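PDB 3VTI: hydrogenase maturation factor from Thermoanaerobacter tengcongensis, which probably accepts a carbamoyl group from HypF and dehydrates it with ATP to a nitrile during [NiFe]-hydrogenase maturation. Local coordinates for residues M188-A193 / E263-I268. Numbering follows the deposited sequence.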
loop_
_atom_site.group_PDB
_atom_site.type_symbol
_atom_site.label_atom_id
_atom_site.label_comp_id
_atom_site.label_asym_id
_atom_site.label_seq_id
_atom_site.Cartn_x
_atom_site.Cartn_y
_atom_site.Cartn_z
ATOM N N MET C 188 18.603 -22.613 -19.229
ATOM C CA MET C 188 19.826 -22.755 -18.452
ATOM C C MET C 188 20.558 -24.062 -18.753
ATOM O O MET C 188 21.632 -24.323 -18.205
ATOM C CB MET C 188 19.553 -22.582 -16.954
ATOM C CG MET C 188 19.135 -21.150 -16.534
ATOM S SD MET C 188 19.984 -19.767 -17.359
ATOM C CE MET C 188 21.692 -19.993 -16.845
ATOM N N THR C 189 19.974 -24.869 -19.635
ATOM C CA THR C 189 20.681 -25.981 -20.279
ATOM C C THR C 189 21.889 -25.447 -21.041
ATOM O O THR C 189 22.917 -26.124 -21.137
ATOM C CB THR C 189 19.765 -26.716 -21.274
ATOM O OG1 THR C 189 18.685 -27.316 -20.559
ATOM C CG2 THR C 189 20.513 -27.810 -22.000
ATOM N N LEU C 190 21.755 -24.230 -21.574
ATOM C CA LEU C 190 22.816 -23.589 -22.354
ATOM C C LEU C 190 23.949 -22.991 -21.503
ATOM O O LEU C 190 24.926 -22.469 -22.045
ATOM C CB LEU C 190 22.231 -22.539 -23.309
ATOM C CG LEU C 190 21.174 -23.011 -24.315
ATOM C CD1 LEU C 190 20.782 -21.887 -25.253
ATOM C CD2 LEU C 190 21.650 -24.230 -25.110
ATOM N N GLY C 191 23.813 -23.067 -20.180
ATOM C CA GLY C 191 24.869 -22.645 -19.261
ATOM C C GLY C 191 25.348 -21.217 -19.463
ATOM O O GLY C 191 24.541 -20.285 -19.488
ATOM N N GLU C 192 26.662 -21.062 -19.639
ATOM C CA GLU C 192 27.315 -19.751 -19.717
ATOM C C GLU C 192 26.982 -18.974 -20.995
ATOM O O GLU C 192 27.178 -17.761 -21.059
ATOM C CB GLU C 192 28.830 -19.906 -19.546
ATOM C CG GLU C 192 29.616 -18.595 -19.488
ATOM C CD GLU C 192 30.942 -18.744 -18.768
ATOM O OE1 GLU C 192 32.006 -18.692 -19.443
ATOM O OE2 GLU C 192 30.906 -18.925 -17.525
ATOM N N ALA C 193 26.467 -19.672 -22.002
ATOM C CA ALA C 193 26.048 -19.034 -23.251
ATOM C C ALA C 193 24.857 -18.098 -23.034
ATOM O O ALA C 193 24.654 -17.153 -23.798
ATOM C CB ALA C 193 25.728 -20.088 -24.316
ATOM N N GLU C 263 20.058 -19.924 -32.081
ATOM C CA GLU C 263 19.117 -20.843 -32.715
ATOM C C GLU C 263 18.598 -21.882 -31.715
ATOM O O GLU C 263 17.403 -22.206 -31.701
ATOM C CB GLU C 263 19.739 -21.522 -33.955
ATOM C CG GLU C 263 19.987 -20.588 -35.175
ATOM C CD GLU C 263 18.790 -19.666 -35.518
ATOM O OE1 GLU C 263 17.621 -20.122 -35.453
ATOM O OE2 GLU C 263 19.019 -18.478 -35.865
ATOM N N LYS C 264 19.499 -22.384 -30.871
ATOM C CA LYS C 264 19.143 -23.365 -29.852
ATOM C C LYS C 264 18.253 -22.756 -28.793
ATOM O O LYS C 264 17.334 -23.409 -28.313
ATOM C CB LYS C 264 20.391 -23.970 -29.206
ATOM C CG LYS C 264 21.121 -24.969 -30.110
ATOM C CD LYS C 264 22.484 -25.372 -29.538
ATOM C CE LYS C 264 23.492 -25.726 -30.640
ATOM N NZ LYS C 264 23.029 -26.868 -31.481
ATOM N N ALA C 265 18.519 -21.499 -28.440
ATOM C CA ALA C 265 17.738 -20.791 -27.429
ATOM C C ALA C 265 16.308 -20.535 -27.895
ATOM O O ALA C 265 15.369 -20.603 -27.102
ATOM C CB ALA C 265 18.415 -19.488 -27.057
ATOM N N LEU C 266 16.153 -20.243 -29.185
ATOM C CA LEU C 266 14.837 -20.036 -29.780
ATOM C C LEU C 266 14.036 -21.328 -29.782
ATOM O O LEU C 266 12.859 -21.348 -29.425
ATOM C CB LEU C 266 14.976 -19.508 -31.207
ATOM C CG LEU C 266 13.656 -19.129 -31.879
ATOM C CD1 LEU C 266 13.019 -17.935 -31.173
ATOM C CD2 LEU C 266 13.879 -18.841 -33.349
ATOM N N GLU C 267 14.680 -22.413 -30.129
ATOM C CA GLU C 267 13.974 -23.656 -30.199
ATOM C C GLU C 267 13.648 -24.201 -28.825
ATOM O O GLU C 267 12.632 -24.815 -28.648
ATOM C CB GLU C 267 14.701 -24.656 -31.102
ATOM C CG GLU C 267 15.761 -25.477 -30.454
ATOM C CD GLU C 267 15.287 -26.864 -30.105
ATOM O OE1 GLU C 267 14.598 -27.461 -30.940
ATOM O OE2 GLU C 267 15.597 -27.358 -29.000
ATOM N N ILE C 268 14.489 -23.916 -27.848
ATOM C CA ILE C 268 14.200 -24.271 -26.467
ATOM C C ILE C 268 12.951 -23.547 -25.985
ATOM O O ILE C 268 12.114 -24.141 -25.304
ATOM C CB ILE C 268 15.404 -23.978 -25.528
ATOM C CG1 ILE C 268 16.467 -25.074 -25.655
ATOM C CG2 ILE C 268 14.951 -23.838 -24.060
ATOM C CD1 ILE C 268 17.836 -24.668 -25.134
#
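Leu190 reaches out of the 3-10 segment 188-193 and puts its branched end on helix 262-270, between Ala265 and Ile268, which sit one turn apart on the helix. Its CB points toward the helix but is still short of it; the bond on to CG lies beside the backbone N and anti to the carbonyl carbon (chi1 -57°), and this carries the isobutyl group outward. Leu190 CG is the first atom to land, 3.8 Å from Ile268 CD1. Beyond it the two methyls part company. Leu190 CD1 goes to Ala265, 3.8 Å from Ala265 CB and 3.9 Å from Ala265 CA, close enough to rest on the helix backbone itself. Leu190 CD2 shares Ile268 CD1 with CG, again at 3.8 Å, and, well to one side of that, comes loosely near Lys264 CB at 4.3 Å. Ile268 comes to meet the leucine tip to tip, while the aliphatic start of Lys264 forms the margin and the rest of that chain leads its amine away. Leu187 and Lys186 of helix 181-187 also touch Ala265 and Ile268 respectively, extending the contact toward that helix. Cutting Leu190 back to an alanine takes away CG and both methyls, which would probably open a gap beside Ala265 and cost Ile268 CD1 its leucine contacts. The place is the C-terminal AIR synthase-like domain, away from the magnesium site, where the turn leading into strand 194-198 meets a helix well separated from it in sequence. With only aliphatic carbons touching, and 157 Å² buried over both sides, the contact is small and apolar, held by van der Waals fit and burial of carbon, with no polar bond between the two segments to set a direction.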